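Long-range contact in Ice-binding protein isoform1a (Antarctomyces psychrotrophicus, PDB 7BWX), which binds ice, probably recognising water molecules on the prism planes of the crystal through a right-handed beta-helix: residues Leu9-Pro22 and Thr62-Ala76. The protein carries 1 engineered substitution. Numbering follows the deposited sequence.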
ATOM      1  N   LEU A   9      -2.485  -8.048  -9.741  1.00 26.76           N
ATOM      2  CA  LEU A   9      -1.139  -7.659 -10.221  1.00 24.54           C
ATOM      3  C   LEU A   9      -0.111  -8.607  -9.603  1.00 23.51           C
ATOM      4  O   LEU A   9      -0.141  -8.852  -8.390  1.00 25.14           O
ATOM      5  CB  LEU A   9      -0.886  -6.208  -9.836  1.00 23.24           C
ATOM      6  CG  LEU A   9      -1.874  -5.221 -10.438  1.00 24.10           C
ATOM      7  CD1 LEU A   9      -1.664  -3.843  -9.833  1.00 23.98           C
ATOM      8  CD2 LEU A   9      -1.705  -5.179 -11.941  1.00 23.46           C
ATOM      9  N   ASP A  10       0.848  -9.060 -10.389  1.00 20.50           N
ATOM     10  CA  ASP A  10       1.943  -9.895  -9.865  1.00 22.96           C
ATOM     11  C   ASP A  10       2.990  -8.951  -9.249  1.00 20.88           C
ATOM     12  O   ASP A  10       3.472  -8.057  -9.978  1.00 19.94           O
ATOM     13  CB  ASP A  10       2.470 -10.755 -11.008  1.00 25.28           C
ATOM     14  CG  ASP A  10       3.573 -11.719 -10.594  1.00 33.02           C
ATOM     15  OD1 ASP A  10       3.864 -11.863  -9.366  1.00 28.52           O
ATOM     16  OD2 ASP A  10       4.117 -12.343 -11.519  1.00 42.78           O
ATOM     17  N   LEU A  11       3.333  -9.145  -7.979  1.00 19.01           N
ATOM     18  CA  LEU A  11       4.333  -8.276  -7.297  1.00 20.32           C
ATOM     19  C   LEU A  11       5.709  -8.947  -7.362  1.00 16.75           C
ATOM     20  O   LEU A  11       6.658  -8.332  -6.896  1.00 16.59           O
ATOM     21  CB  LEU A  11       3.933  -8.028  -5.846  1.00 20.70           C
ATOM     22  CG  LEU A  11       2.677  -7.187  -5.639  1.00 26.21           C
ATOM     23  CD1 LEU A  11       2.391  -7.023  -4.162  1.00 27.40           C
ATOM     24  CD2 LEU A  11       2.815  -5.855  -6.296  1.00 29.48           C
ATOM     25  N   GLY A  12       5.788 -10.177  -7.884  1.00 16.01           N
ATOM     26  CA  GLY A  12       7.058 -10.901  -8.028  1.00 16.68           C
ATOM     27  C   GLY A  12       7.842 -10.909  -6.725  1.00 16.48           C
ATOM     28  O   GLY A  12       7.295 -11.257  -5.657  1.00 14.81           O
ATOM     29  N   ALA A  13       9.100 -10.487  -6.751  1.00 15.90           N
ATOM     30  CA  ALA A  13       9.953 -10.568  -5.559  1.00 14.65           C
ATOM     31  C   ALA A  13       9.535  -9.510  -4.531  1.00 13.39           C
ATOM     32  O   ALA A  13      10.000  -9.647  -3.389  1.00 15.15           O
ATOM     33  CB  ALA A  13      11.411 -10.429  -5.892  1.00 15.27           C
ATOM     34  N   ALA A  14       8.708  -8.530  -4.882  1.00 14.00           N
ATOM     35  CA  ALA A  14       8.222  -7.513  -3.905  1.00 13.85           C
ATOM     36  C   ALA A  14       7.162  -8.126  -2.971  1.00 13.92           C
ATOM     37  O   ALA A  14       6.819  -7.488  -1.967  1.00 12.51           O
ATOM     38  CB  ALA A  14       7.685  -6.303  -4.622  1.00 14.10           C
ATOM     39  N   SER A  15       6.642  -9.324  -3.273  1.00 14.02           N
ATOM     40  CA  SER A  15       5.440  -9.866  -2.578  1.00 17.22           C
ATOM     41  C   SER A  15       5.709 -10.137  -1.088  1.00 16.78           C
ATOM     42  O   SER A  15       4.736 -10.139  -0.336  1.00 16.87           O
ATOM     43  CB  SER A  15       4.917 -11.115  -3.276  1.00 18.69           C
ATOM     44  OG  SER A  15       5.815 -12.174  -2.976  1.00 22.08           O
ATOM     45  N   SER A  16       6.958 -10.301  -0.652  1.00 15.64           N
ATOM     46  CA  SER A  16       7.299 -10.593   0.753  1.00 15.76           C
ATOM     47  C   SER A  16       7.612  -9.325   1.568  1.00 14.90           C
ATOM     48  O   SER A  16       7.848  -9.454   2.812  1.00 13.56           O
ATOM     49  CB  SER A  16       8.414 -11.569   0.775  1.00 17.33           C
ATOM     50  OG  SER A  16       9.618 -10.969   0.298  1.00 18.44           O
ATOM     51  N   PHE A  17       7.588  -8.147   0.946  1.00 12.71           N
ATOM     52  CA  PHE A  17       8.032  -6.884   1.597  1.00 12.67           C
ATOM     53  C   PHE A  17       6.871  -6.175   2.281  1.00 12.83           C
ATOM     54  O   PHE A  17       5.841  -5.951   1.632  1.00 14.71           O
ATOM     55  CB  PHE A  17       8.729  -5.952   0.591  1.00 12.22           C
ATOM     56  CG  PHE A  17      10.130  -6.401   0.252  1.00 12.17           C
ATOM     57  CD1 PHE A  17      10.353  -7.469  -0.617  1.00 12.35           C
ATOM     58  CD2 PHE A  17      11.205  -5.827   0.888  1.00 11.68           C
ATOM     59  CE1 PHE A  17      11.634  -7.931  -0.862  1.00 12.66           C
ATOM     60  CE2 PHE A  17      12.492  -6.255   0.614  1.00 12.47           C
ATOM     61  CZ  PHE A  17      12.706  -7.300  -0.254  1.00 13.42           C
ATOM     62  N   GLY A  18       7.081  -5.754   3.525  1.00 13.09           N
ATOM     63  CA  GLY A  18       6.165  -4.815   4.196  1.00 14.06           C
ATOM     64  C   GLY A  18       6.464  -3.376   3.837  1.00 14.41           C
ATOM     65  O   GLY A  18       5.528  -2.571   3.813  1.00 12.52           O
ATOM     66  N   ALA A  19       7.743  -3.069   3.601  1.00 13.78           N
ATOM     67  CA  ALA A  19       8.216  -1.721   3.236  1.00 13.61           C
ATOM     68  C   ALA A  19       9.378  -1.902   2.260  1.00 13.40           C
ATOM     69  O   ALA A  19      10.382  -2.622   2.562  1.00 14.55           O
ATOM     70  CB  ALA A  19       8.615  -0.928   4.436  1.00 14.94           C
ATOM     71  N   LEU A  20       9.242  -1.256   1.125  1.00 13.60           N
ATOM     72  CA  LEU A  20      10.276  -1.269   0.070  1.00 13.73           C
ATOM     73  C   LEU A  20      10.363   0.141  -0.505  1.00 14.03           C
ATOM     74  O   LEU A  20       9.310   0.738  -0.859  1.00 13.57           O
ATOM     75  CB  LEU A  20       9.880  -2.292  -0.985  1.00 13.50           C
ATOM     76  CG  LEU A  20      10.818  -2.389  -2.166  1.00 14.50           C
ATOM     77  CD1 LEU A  20      12.151  -2.940  -1.716  1.00 16.21           C
ATOM     78  CD2 LEU A  20      10.146  -3.251  -3.230  1.00 15.66           C
ATOM     79  N   ALA A  21      11.544   0.738  -0.441  1.00 13.37           N
ATOM     80  CA  ALA A  21      11.701   2.116  -0.933  1.00 15.19           C
ATOM     81  C   ALA A  21      13.123   2.279  -1.391  1.00 15.30           C
ATOM     82  O   ALA A  21      14.043   2.068  -0.612  1.00 13.93           O
ATOM     83  CB  ALA A  21      11.378   3.084   0.135  1.00 15.98           C
ATOM     84  N   PRO A  22      13.317   2.750  -2.629  1.00 14.83           N
ATOM     85  CA  PRO A  22      14.675   2.851  -3.135  1.00 14.16           C
ATOM     86  C   PRO A  22      15.504   3.840  -2.314  1.00 14.73           C
ATOM     87  O   PRO A  22      16.674   3.548  -1.991  1.00 17.38           O
ATOM     88  CB  PRO A  22      14.479   3.301  -4.568  1.00 15.69           C
ATOM     89  CG  PRO A  22      13.066   3.864  -4.634  1.00 16.25           C
ATOM     90  CD  PRO A  22      12.275   3.113  -3.588  1.00 15.30           C
ATOM     91  N   THR A  62      17.927  -9.446  -4.126  1.00 15.86           N
ATOM     92  CA  THR A  62      16.504  -9.488  -3.763  1.00 15.71           C
ATOM     93  C   THR A  62      15.936  -8.075  -3.868  1.00 14.51           C
ATOM     94  O   THR A  62      14.868  -7.911  -4.457  1.00 14.08           O
ATOM     95  CB  THR A  62      16.240 -10.140  -2.403  1.00 16.81           C
ATOM     96  OG1 THR A  62      16.797 -11.448  -2.478  1.00 18.58           O
ATOM     97  CG2 THR A  62      14.765 -10.204  -2.108  1.00 16.41           C
ATOM     98  N   SER A  63      16.582  -7.093  -3.270  1.00 13.92           N
ATOM     99  CA  SER A  63      16.027  -5.718  -3.266  1.00 13.21           C
ATOM    100  C   SER A  63      15.998  -5.158  -4.694  1.00 13.33           C
ATOM    101  O   SER A  63      15.029  -4.469  -5.032  1.00 13.15           O
ATOM    102  CB  SER A  63      16.741  -4.816  -2.322  1.00 13.22           C
ATOM    103  OG  SER A  63      18.136  -4.695  -2.595  1.00 15.70           O
ATOM    104  N   THR A  64      17.000  -5.411  -5.521  1.00 12.78           N
ATOM    105  CA  THR A  64      16.970  -4.928  -6.919  1.00 12.60           C
ATOM    106  C   THR A  64      15.797  -5.553  -7.674  1.00 12.17           C
ATOM    107  O   THR A  64      15.025  -4.803  -8.348  1.00 11.65           O
ATOM    108  CB  THR A  64      18.275  -5.199  -7.651  1.00 13.80           C
ATOM    109  OG1 THR A  64      19.246  -4.407  -6.961  1.00 17.00           O
ATOM    110  CG2 THR A  64      18.224  -4.801  -9.107  1.00 13.64           C
ATOM    111  N   GLN A  65      15.635  -6.864  -7.554  1.00 12.89           N
ATOM    112  CA  GLN A  65      14.546  -7.567  -8.279  1.00 13.61           C
ATOM    113  C   GLN A  65      13.190  -7.136  -7.695  1.00 13.01           C
ATOM    114  O   GLN A  65      12.248  -6.896  -8.479  1.00 12.87           O
ATOM    115  CB  GLN A  65      14.705  -9.080  -8.223  1.00 14.90           C
ATOM    116  CG  GLN A  65      13.727  -9.835  -9.131  1.00 17.19           C
ATOM    117  CD  GLN A  65      13.968  -9.514 -10.590  1.00 19.07           C
ATOM    118  OE1 GLN A  65      15.030  -9.800 -11.097  1.00 21.47           O
ATOM    119  NE2 GLN A  65      13.047  -8.817 -11.245  1.00 21.08           N
ATOM    120  N   ALA A  66      13.099  -6.995  -6.384  1.00 12.04           N
ATOM    121  CA  ALA A  66      11.841  -6.580  -5.721  1.00 12.38           C
ATOM    122  C   ALA A  66      11.460  -5.170  -6.180  1.00 12.87           C
ATOM    123  O   ALA A  66      10.271  -4.926  -6.556  1.00 12.32           O
ATOM    124  CB  ALA A  66      11.949  -6.651  -4.201  1.00 12.90           C
ATOM    125  N   PHE A  67      12.420  -4.239  -6.200  1.00 12.24           N
ATOM    126  CA  PHE A  67      12.088  -2.877  -6.634  1.00 12.61           C
ATOM    127  C   PHE A  67      11.622  -2.894  -8.093  1.00 12.34           C
ATOM    128  O   PHE A  67      10.573  -2.277  -8.442  1.00 13.21           O
ATOM    129  CB  PHE A  67      13.248  -1.912  -6.409  1.00 12.16           C
ATOM    130  CG  PHE A  67      12.842  -0.536  -6.816  1.00 12.21           C
ATOM    131  CD1 PHE A  67      11.886   0.144  -6.076  1.00 12.44           C
ATOM    132  CD2 PHE A  67      13.334   0.037  -7.977  1.00 12.60           C
ATOM    133  CE1 PHE A  67      11.449   1.384  -6.494  1.00 13.21           C
ATOM    134  CE2 PHE A  67      12.919   1.299  -8.361  1.00 12.88           C
ATOM    135  CZ  PHE A  67      11.952   1.950  -7.638  1.00 12.76           C
ATOM    136  N   ALA A  68      12.377  -3.537  -8.962  1.00 11.81           N
ATOM    137  CA  ALA A  68      11.999  -3.625 -10.394  1.00 12.27           C
ATOM    138  C   ALA A  68      10.581  -4.202 -10.481  1.00 12.36           C
ATOM    139  O   ALA A  68       9.744  -3.661 -11.185  1.00 13.35           O
ATOM    140  CB  ALA A  68      12.940  -4.514 -11.129  1.00 13.23           C
ATOM    141  N   ASP A  69      10.315  -5.277  -9.751  1.00 13.01           N
ATOM    142  CA  ASP A  69       8.987  -5.947  -9.784  1.00 14.36           C
ATOM    143  C   ASP A  69       7.904  -4.988  -9.282  1.00 13.82           C
ATOM    144  O   ASP A  69       6.803  -5.016  -9.844  1.00 14.04           O
ATOM    145  CB  ASP A  69       9.008  -7.271  -9.019  1.00 15.72           C
ATOM    146  CG  ASP A  69       9.855  -8.373  -9.707  1.00 18.25           C
ATOM    147  OD1 ASP A  69      10.297  -8.186 -10.917  1.00 17.75           O
ATOM    148  OD2 ASP A  69      10.076  -9.423  -9.052  1.00 17.59           O
ATOM    149  N   SER A  70       8.196  -4.172  -8.267  1.00 13.76           N
ATOM    150  CA  SER A  70       7.219  -3.208  -7.710  1.00 13.86           C
ATOM    151  C   SER A  70       6.873  -2.204  -8.801  1.00 13.37           C
ATOM    152  O   SER A  70       5.698  -1.815  -8.946  1.00 11.78           O
ATOM    153  CB  SER A  70       7.700  -2.550  -6.449  1.00 14.12           C
ATOM    154  OG  SER A  70       8.664  -1.537  -6.670  1.00 13.91           O
ATOM    155  N   ARG A  71       7.860  -1.763  -9.563  1.00 12.65           N
ATOM    156  CA  ARG A  71       7.610  -0.752 -10.612  1.00 11.84           C
ATOM    157  C   ARG A  71       6.883  -1.391 -11.790  1.00 12.20           C
ATOM    158  O   ARG A  71       6.015  -0.720 -12.370  1.00 13.37           O
ATOM    159  CB  ARG A  71       8.914  -0.081 -11.036  1.00 11.44           C
ATOM    160  CG  ARG A  71       9.600   0.686  -9.922  1.00 11.55           C
ATOM    161  CD  ARG A  71       8.705   1.717  -9.247  1.00 12.24           C
ATOM    162  NE  ARG A  71       8.082   1.168  -8.029  1.00 12.97           N
ATOM    163  CZ  ARG A  71       7.169   1.823  -7.311  1.00 13.63           C
ATOM    164  NH1 ARG A  71       6.730   2.996  -7.708  1.00 14.39           N
ATOM    165  NH2 ARG A  71       6.712   1.315  -6.184  1.00 14.18           N
ATOM    166  N   THR A  72       7.202  -2.627 -12.134  1.00 13.24           N
ATOM    167  CA  THR A  72       6.499  -3.382 -13.192  1.00 13.94           C
ATOM    168  C   THR A  72       4.995  -3.457 -12.835  1.00 14.23           C
ATOM    169  O   THR A  72       4.108  -3.252 -13.699  1.00 12.65           O
ATOM    170  CB  THR A  72       7.130  -4.762 -13.364  1.00 15.27           C
ATOM    171  OG1 THR A  72       8.526  -4.620 -13.705  1.00 15.06           O
ATOM    172  CG2 THR A  72       6.402  -5.603 -14.402  1.00 16.22           C
ATOM    173  N   ALA A  73       4.697  -3.756 -11.578  1.00 13.83           N
ATOM    174  CA  ALA A  73       3.308  -3.843 -11.086  1.00 14.03           C
ATOM    175  C   ALA A  73       2.673  -2.458 -11.140  1.00 14.09           C
ATOM    176  O   ALA A  73       1.487  -2.375 -11.490  1.00 14.03           O
ATOM    177  CB  ALA A  73       3.293  -4.445  -9.686  1.00 14.37           C
ATOM    178  N   PHE A  74       3.397  -1.391 -10.760  1.00 13.80           N
ATOM    179  CA  PHE A  74       2.864  -0.010 -10.823  1.00 13.33           C
ATOM    180  C   PHE A  74       2.407   0.292 -12.250  1.00 13.48           C
ATOM    181  O   PHE A  74       1.285   0.794 -12.478  1.00 12.71           O
ATOM    182  CB  PHE A  74       3.900   1.002 -10.351  1.00 13.22           C
ATOM    183  CG  PHE A  74       3.395   2.413 -10.323  1.00 13.30           C
ATOM    184  CD1 PHE A  74       2.647   2.878  -9.253  1.00 13.78           C
ATOM    185  CD2 PHE A  74       3.615   3.254 -11.394  1.00 13.50           C
ATOM    186  CE1 PHE A  74       2.153   4.170  -9.253  1.00 13.91           C
ATOM    187  CE2 PHE A  74       3.160   4.557 -11.369  1.00 14.28           C
ATOM    188  CZ  PHE A  74       2.398   5.005 -10.318  1.00 13.71           C
ATOM    189  N   VAL A  75       3.285   0.030 -13.196  1.00 12.96           N
ATOM    190  CA  VAL A  75       3.042   0.334 -14.634  1.00 13.82           C
ATOM    191  C   VAL A  75       1.833  -0.493 -15.101  1.00 15.25           C
ATOM    192  O   VAL A  75       0.929   0.097 -15.751  1.00 15.93           O
ATOM    193  CB  VAL A  75       4.294   0.083 -15.482  1.00 14.32           C
ATOM    194  CG1 VAL A  75       3.964   0.103 -16.973  1.00 14.84           C
ATOM    195  CG2 VAL A  75       5.363   1.118 -15.147  1.00 14.22           C
ATOM    196  N   ALA A  76       1.780  -1.769 -14.745  1.00 15.13           N
ATOM    197  CA  ALA A  76       0.670  -2.665 -15.168  1.00 16.13           C
ATOM    198  C   ALA A  76      -0.648  -2.167 -14.539  1.00 16.77           C
ATOM    199  O   ALA A  76      -1.681  -2.127 -15.211  1.00 17.53           O
ATOM    200  CB  ALA A  76       0.973  -4.091 -14.769  1.00 15.48           C
TER
HETATM  201  O   HOH W   1       5.908  -7.462 -10.783  1.00 19.71           O
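Asp69 reaches from the helix to the N-terminal segment and accepts the backbone N-H of Ala13 on OD2, the N to OD2 distance being 2.7 Å and the bond almost straight at 178°. The proton comes in on the anti lone pair of OD2, while OD1 is met from above the carboxylate plane by NE2 of Gln65, one helical turn earlier, so both oxygens are engaged. Were Asp69 replaced by an alanine, the Ala13 N-H would probably lose its acceptor and the Gln65 amide its anchor. A bridging water donates to both Asp10 O and Asp69 O, adding a second polar link. Asp10 itself forms an Asx turn, its OD1 accepting from Gly12 N.

Apolar contacts run along the same helix. Ala66 is the focus: its CB lies 3.6 Å from CE1 of Phe17 and also meets the methyls of Ala13 and Ala14, while Thr62 CG2 sits at the edge of the Phe17 ring. With CG anti to the backbone N (chi1 178°), Leu20 brings CD2 to 4.0 Å from Ala66 CB. Farther along, CD2 of Leu11 packs 3.7 Å from Ala73 CB, and CD2 of Leu9 meets Ala76 CB. At the C-terminal end of 9-22, Pro22 crosses Phe67 at about a right angle, its CB making a CH-pi contact over one ring face, 4.2 Å from the centroid of the Phe67 ring; CG of Arg71 lies over the rim of the opposite face.

Segment 9-22 joins helix 61-79 to the body of the beta-helix: Leu9 also touches strand 153-157, Leu11 strand 172-175, and strand 19-20 pairs parallel with 36-39 and 186-192.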